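Local structure of probable ATP-dependent kinase TDA10 (Saccharomyces cerevisiae, 1ODF) at residues Asn90-Gly95 / Thr179-Asp184; Asn216-Arg221 / Phe244-Met249. The protein probably acts as an ATP-dependent kinase of the GLYK family whose substrate is not yet known. All coordinates share one frame; numbering follows the deposited sequence.

The two contacts follow one another along the chain, their centres about 17 Å apart, and Arg247 of contact 2 joins them. Its NH1 packs 3.4 Å from Lys91 O and also lies close to Gln94 O, both in the 90-95 loop of contact 1. A second tie runs through helix 249-262, whose Pro250, Ser251 and Tyr255 touch Met182. Contact 2 is nearer the predicted ATP site: Val217 comes within about 4 Å of Pro39, side chain to side chain, and the Phe244 side chain within about 4 Å of a bound sulfate, probably from the crystallisation liquor, though such ions often mark pockets. Contact 1 stands further back, with the Leu92 side chain about 11 Å from that of Gln40.

Contact 1: Asn90-Gly95 / Thr179-Asp184; sequences NKLLQG and TGDMVD
The Asn90 amide has both its N-H partners in its own plane, at the ND2 edge, while Asp181 lies over one face, its OD1 3.4 Å from Asn90 CG and its CB near Asn90 OD1, the carboxylate and amide planes 36° apart. ND2 donates to Asp181 O at 2.8 Å, nearly straight at 165° and in the carbonyl plane on a lone pair, and to Asp184 OD2 at 3.2 Å on the anti lone pair of that carboxylate. With CG anti to the backbone N (chi1 -169°), OD1 stays beside the onward chain, where it takes weak bonds from the N-H groups of Leu92 and Leu93, as in an Asx turn.

Asp181 follows Gly180 in a type II' turn that leads into helix 182-195. Its OD2 accepts a weak bond from Lys91 N at 3.2 Å, and Lys91 NZ hangs 4.0 Å from OD2, too far for a salt bridge. Leu92 CD1 lies 3.5 Å from Asp181 CB and also touches Met182 SD. With a leucine in place of Asn90, Asp181 O and the Asp184 carboxylate would probably each be left without the ND2 donor, the loop losing the stronger of its hydrogen bonds to the helix start. The chemistry is thus a buried, neutral amide that pins the 90-95 loop to the start of helix 182-195, one NH2 group serving a carbonyl and a carboxylate.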
loop_
_atom_site.group_PDB
_atom_site.type_symbol
_atom_site.label_atom_id
_atom_site.label_comp_id
_atom_site.label_asym_id
_atom_site.label_seq_id
_atom_site.Cartn_x
_atom_site.Cartn_y
_atom_site.Cartn_z
ATOM N N ASN A 90 -23.446 -0.247 -2.445
ATOM C CA ASN A 90 -22.307 0.084 -1.601
ATOM C C ASN A 90 -21.572 1.240 -2.279
ATOM O O ASN A 90 -20.893 1.050 -3.289
ATOM C CB ASN A 90 -21.385 -1.132 -1.463
ATOM C CG ASN A 90 -20.325 -0.939 -0.403
ATOM O OD1 ASN A 90 -19.562 0.023 -0.448
ATOM N ND2 ASN A 90 -20.270 -1.854 0.562
ATOM N N LYS A 91 -21.715 2.440 -1.729
ATOM C CA LYS A 91 -21.075 3.606 -2.321
ATOM C C LYS A 91 -19.550 3.586 -2.242
ATOM O O LYS A 91 -18.872 4.195 -3.072
ATOM C CB LYS A 91 -21.624 4.891 -1.689
ATOM C CG LYS A 91 -23.044 5.231 -2.138
ATOM C CD LYS A 91 -23.464 6.665 -1.788
ATOM C CE LYS A 91 -23.950 6.813 -0.350
ATOM N NZ LYS A 91 -22.882 6.559 0.651
ATOM N N LEU A 92 -19.008 2.880 -1.255
ATOM C CA LEU A 92 -17.560 2.799 -1.095
ATOM C C LEU A 92 -16.889 1.928 -2.165
ATOM O O LEU A 92 -15.685 2.053 -2.419
ATOM C CB LEU A 92 -17.219 2.260 0.296
ATOM C CG LEU A 92 -17.700 3.116 1.469
ATOM C CD1 LEU A 92 -17.311 2.451 2.771
ATOM C CD2 LEU A 92 -17.094 4.503 1.382
ATOM N N LEU A 93 -17.664 1.053 -2.801
ATOM C CA LEU A 93 -17.110 0.170 -3.819
ATOM C C LEU A 93 -17.337 0.644 -5.244
ATOM O O LEU A 93 -16.887 0.003 -6.201
ATOM C CB LEU A 93 -17.665 -1.246 -3.643
ATOM C CG LEU A 93 -17.116 -1.968 -2.407
ATOM C CD1 LEU A 93 -17.746 -3.346 -2.300
ATOM C CD2 LEU A 93 -15.579 -2.071 -2.507
ATOM N N GLN A 94 -18.038 1.763 -5.386
ATOM C CA GLN A 94 -18.297 2.323 -6.706
ATOM C C GLN A 94 -17.009 3.005 -7.153
ATOM O O GLN A 94 -16.553 3.967 -6.526
ATOM C CB GLN A 94 -19.441 3.341 -6.648
ATOM C CG GLN A 94 -20.779 2.768 -6.200
ATOM C CD GLN A 94 -21.205 1.557 -7.018
ATOM O OE1 GLN A 94 -21.096 1.551 -8.247
ATOM N NE2 GLN A 94 -21.700 0.524 -6.335
ATOM N N GLY A 95 -16.421 2.490 -8.229
ATOM C CA GLY A 95 -15.185 3.051 -8.735
ATOM C C GLY A 95 -13.966 2.522 -7.996
ATOM O O GLY A 95 -14.059 2.120 -6.833
ATOM N N THR A 179 -20.007 -0.948 9.819
ATOM C CA THR A 179 -21.396 -1.027 9.416
ATOM C C THR A 179 -21.559 -0.594 7.972
ATOM O O THR A 179 -20.591 -0.216 7.309
ATOM C CB THR A 179 -22.267 -0.126 10.284
ATOM O OG1 THR A 179 -23.645 -0.343 9.957
ATOM C CG2 THR A 179 -21.909 1.343 10.042
ATOM N N GLY A 180 -22.796 -0.653 7.494
ATOM C CA GLY A 180 -23.091 -0.250 6.135
ATOM C C GLY A 180 -22.141 -0.782 5.083
ATOM O O GLY A 180 -21.857 -1.981 5.022
ATOM N N ASP A 181 -21.639 0.126 4.255
ATOM C CA ASP A 181 -20.741 -0.245 3.172
ATOM C C ASP A 181 -19.411 -0.836 3.634
ATOM O O ASP A 181 -18.736 -1.525 2.864
ATOM C CB ASP A 181 -20.486 0.969 2.269
ATOM C CG ASP A 181 -21.768 1.527 1.652
ATOM O OD1 ASP A 181 -22.681 0.731 1.340
ATOM O OD2 ASP A 181 -21.857 2.760 1.461
ATOM N N MET A 182 -19.031 -0.578 4.882
ATOM C CA MET A 182 -17.766 -1.095 5.392
ATOM C C MET A 182 -17.776 -2.591 5.625
ATOM O O MET A 182 -16.725 -3.218 5.687
ATOM C CB MET A 182 -17.365 -0.390 6.689
ATOM C CG MET A 182 -16.688 0.951 6.470
ATOM S SD MET A 182 -15.313 0.847 5.289
ATOM C CE MET A 182 -14.062 -0.082 6.270
ATOM N N VAL A 183 -18.964 -3.160 5.753
ATOM C CA VAL A 183 -19.095 -4.588 5.984
ATOM C C VAL A 183 -18.434 -5.387 4.867
ATOM O O VAL A 183 -17.657 -6.305 5.130
ATOM C CB VAL A 183 -20.581 -4.976 6.111
ATOM C CG1 VAL A 183 -20.747 -6.495 6.074
ATOM C CG2 VAL A 183 -21.136 -4.407 7.413
ATOM N N ASP A 184 -18.736 -5.033 3.621
ATOM C CA ASP A 184 -18.150 -5.728 2.482
ATOM C C ASP A 184 -16.663 -5.384 2.343
ATOM O O ASP A 184 -15.845 -6.244 2.017
ATOM C CB ASP A 184 -18.877 -5.356 1.185
ATOM C CG ASP A 184 -20.336 -5.791 1.178
ATOM O OD1 ASP A 184 -20.608 -7.010 1.293
ATOM O OD2 ASP A 184 -21.212 -4.908 1.054
#

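Contact 2: Asn216-Arg221 / Phe244-Met249; sequences NVYGWR and FVDRYM
Tyr218 and Val245 bring the backbones closest, CA to CA 6.4 Å, where the first turns of helix 216-232 meet the segment running from helix 238-246 into helix 249-262. The fold is that of a P-loop kinase closely resembling E. coli pantothenate kinase, and this helical packing flanks its nucleotide loop, with Val217 beside Pro39 of the predicted ATP site.

Val245, from helix 238-246, packs against Val217 and Tyr218 of helix 216-232. CG1, anti to the backbone N (chi1 -179°), reaches over one face of the Tyr218 ring, 3.7 Å from its centroid in a CH-pi contact, and also meets Val217 CG1. The phenol then runs on to Asp246: Tyr218 OH donates to OD2, which lies at the ring edge with the carboxylate plane turned 78° from the ring. At 2.4 Å that bond is very short, and its exact length is doubtful. Met249 bends round the same phenol, its CG near OH and its SD 5.2 Å from the ring centroid in an oblique Met-aromatic contact, while CE touches Val217 CB at 3.9 Å. His242 also stacks on the Tyr218 ring.

Further along, Arg221 reaches across to Phe244. The guanidinium stands steeply to the ring, planes 69° apart, in a cation-pi contact with CZ 4.7 Å from the centroid; Tyr248 CE2 lies on the opposite face of Phe244. Arg221 makes its nearest approach with NH2, which comes to 3.1 Å from Phe244 CE2.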
loop_
_atom_site.group_PDB
_atom_site.type_symbol
_atom_site.label_atom_id
_atom_site.label_comp_id
_atom_site.label_asym_id
_atom_site.label_seq_id
_atom_site.Cartn_x
_atom_site.Cartn_y
_atom_site.Cartn_z
ATOM N N ASN A 216 -5.178 15.113 8.832
ATOM C CA ASN A 216 -4.116 15.736 8.059
ATOM C C ASN A 216 -4.307 15.294 6.616
ATOM O O ASN A 216 -3.898 15.982 5.680
ATOM C CB ASN A 216 -2.741 15.275 8.555
ATOM C CG ASN A 216 -2.349 15.918 9.873
ATOM O OD1 ASN A 216 -1.261 15.675 10.400
ATOM N ND2 ASN A 216 -3.236 16.746 10.410
ATOM N N VAL A 217 -4.941 14.137 6.448
ATOM C CA VAL A 217 -5.190 13.588 5.126
ATOM C C VAL A 217 -6.021 14.548 4.275
ATOM O O VAL A 217 -5.731 14.728 3.095
ATOM C CB VAL A 217 -5.892 12.204 5.219
ATOM C CG1 VAL A 217 -6.300 11.717 3.832
ATOM C CG2 VAL A 217 -4.947 11.195 5.854
ATOM N N TYR A 218 -7.047 15.160 4.863
ATOM C CA TYR A 218 -7.868 16.111 4.114
ATOM C C TYR A 218 -6.959 17.235 3.649
ATOM O O TYR A 218 -6.929 17.584 2.465
ATOM C CB TYR A 218 -8.982 16.707 4.979
ATOM C CG TYR A 218 -10.106 15.755 5.306
ATOM C CD1 TYR A 218 -10.118 15.044 6.510
ATOM C CD2 TYR A 218 -11.161 15.562 4.415
ATOM C CE1 TYR A 218 -11.155 14.170 6.816
ATOM C CE2 TYR A 218 -12.206 14.687 4.709
ATOM C CZ TYR A 218 -12.195 13.995 5.911
ATOM O OH TYR A 218 -13.211 13.117 6.205
ATOM N N GLY A 219 -6.209 17.789 4.594
ATOM C CA GLY A 219 -5.298 18.871 4.279
ATOM C C GLY A 219 -4.367 18.548 3.130
ATOM O O GLY A 219 -4.281 19.305 2.165
ATOM N N TRP A 220 -3.672 17.420 3.226
ATOM C CA TRP A 220 -2.734 17.014 2.190
ATOM C C TRP A 220 -3.362 16.883 0.804
ATOM O O TRP A 220 -2.730 17.206 -0.199
ATOM C CB TRP A 220 -2.064 15.696 2.574
ATOM C CG TRP A 220 -1.258 15.768 3.837
ATOM C CD1 TRP A 220 -0.606 16.862 4.331
ATOM C CD2 TRP A 220 -0.955 14.686 4.726
ATOM N NE1 TRP A 220 0.089 16.527 5.468
ATOM C CE2 TRP A 220 -0.107 15.198 5.733
ATOM C CE3 TRP A 220 -1.315 13.333 4.768
ATOM C CZ2 TRP A 220 0.388 14.404 6.772
ATOM C CZ3 TRP A 220 -0.822 12.543 5.803
ATOM C CH2 TRP A 220 0.021 13.084 6.791
ATOM N N ARG A 221 -4.600 16.410 0.734
ATOM C CA ARG A 221 -5.239 16.271 -0.567
ATOM C C ARG A 221 -5.801 17.606 -1.071
ATOM O O ARG A 221 -5.890 17.829 -2.280
ATOM C CB ARG A 221 -6.346 15.216 -0.524
ATOM C CG ARG A 221 -6.893 14.879 -1.910
ATOM C CD ARG A 221 -5.755 14.519 -2.875
ATOM N NE ARG A 221 -6.180 14.585 -4.272
ATOM C CZ ARG A 221 -6.734 13.581 -4.946
ATOM N NH1 ARG A 221 -7.091 13.751 -6.212
ATOM N NH2 ARG A 221 -6.911 12.401 -4.367
ATOM N N PHE A 244 -14.214 12.808 -1.547
ATOM C CA PHE A 244 -13.224 11.826 -1.959
ATOM C C PHE A 244 -12.581 11.189 -0.732
ATOM O O PHE A 244 -12.598 9.967 -0.585
ATOM C CB PHE A 244 -12.129 12.477 -2.813
ATOM C CG PHE A 244 -11.036 11.521 -3.226
ATOM C CD1 PHE A 244 -11.215 10.657 -4.306
ATOM C CD2 PHE A 244 -9.841 11.450 -2.504
ATOM C CE1 PHE A 244 -10.217 9.733 -4.661
ATOM C CE2 PHE A 244 -8.847 10.532 -2.851
ATOM C CZ PHE A 244 -9.038 9.672 -3.933
ATOM N N VAL A 245 -12.022 12.026 0.141
ATOM C CA VAL A 245 -11.356 11.552 1.348
ATOM C C VAL A 245 -12.306 10.810 2.285
ATOM O O VAL A 245 -11.921 9.821 2.904
ATOM C CB VAL A 245 -10.676 12.727 2.103
ATOM C CG1 VAL A 245 -9.962 12.220 3.355
ATOM C CG2 VAL A 245 -9.679 13.416 1.182
ATOM N N ASP A 246 -13.547 11.277 2.378
ATOM C CA ASP A 246 -14.538 10.639 3.237
ATOM C C ASP A 246 -14.678 9.154 2.907
ATOM O O ASP A 246 -15.071 8.355 3.755
ATOM C CB ASP A 246 -15.904 11.331 3.088
ATOM C CG ASP A 246 -15.991 12.643 3.868
ATOM O OD1 ASP A 246 -16.986 13.382 3.703
ATOM O OD2 ASP A 246 -15.069 12.939 4.649
ATOM N N ARG A 247 -14.366 8.791 1.667
ATOM C CA ARG A 247 -14.452 7.400 1.240
ATOM C C ARG A 247 -13.411 6.529 1.947
ATOM O O ARG A 247 -13.623 5.335 2.136
ATOM C CB ARG A 247 -14.249 7.297 -0.273
ATOM C CG ARG A 247 -15.492 7.563 -1.099
ATOM C CD ARG A 247 -15.129 8.015 -2.509
ATOM N NE ARG A 247 -14.205 7.112 -3.201
ATOM C CZ ARG A 247 -14.530 5.916 -3.687
ATOM N NH1 ARG A 247 -15.773 5.454 -3.560
ATOM N NH2 ARG A 247 -13.615 5.192 -4.325
ATOM N N TYR A 248 -12.295 7.133 2.344
ATOM C CA TYR A 248 -11.220 6.399 3.003
ATOM C C TYR A 248 -11.217 6.484 4.530
ATOM O O TYR A 248 -10.733 5.577 5.203
ATOM C CB TYR A 248 -9.875 6.885 2.468
ATOM C CG TYR A 248 -9.682 6.627 0.995
ATOM C CD1 TYR A 248 -8.968 5.516 0.550
ATOM C CD2 TYR A 248 -10.209 7.499 0.037
ATOM C CE1 TYR A 248 -8.778 5.276 -0.813
ATOM C CE2 TYR A 248 -10.029 7.269 -1.326
ATOM C CZ TYR A 248 -9.311 6.156 -1.745
ATOM O OH TYR A 248 -9.125 5.920 -3.091
ATOM N N MET A 249 -11.756 7.573 5.072
ATOM C CA MET A 249 -11.801 7.767 6.518
ATOM C C MET A 249 -12.362 6.606 7.343
ATOM O O MET A 249 -11.853 6.314 8.425
ATOM C CB MET A 249 -12.579 9.040 6.845
ATOM C CG MET A 249 -11.746 10.296 6.756
ATOM S SD MET A 249 -10.416 10.243 7.958
ATOM C CE MET A 249 -9.047 10.696 6.919
#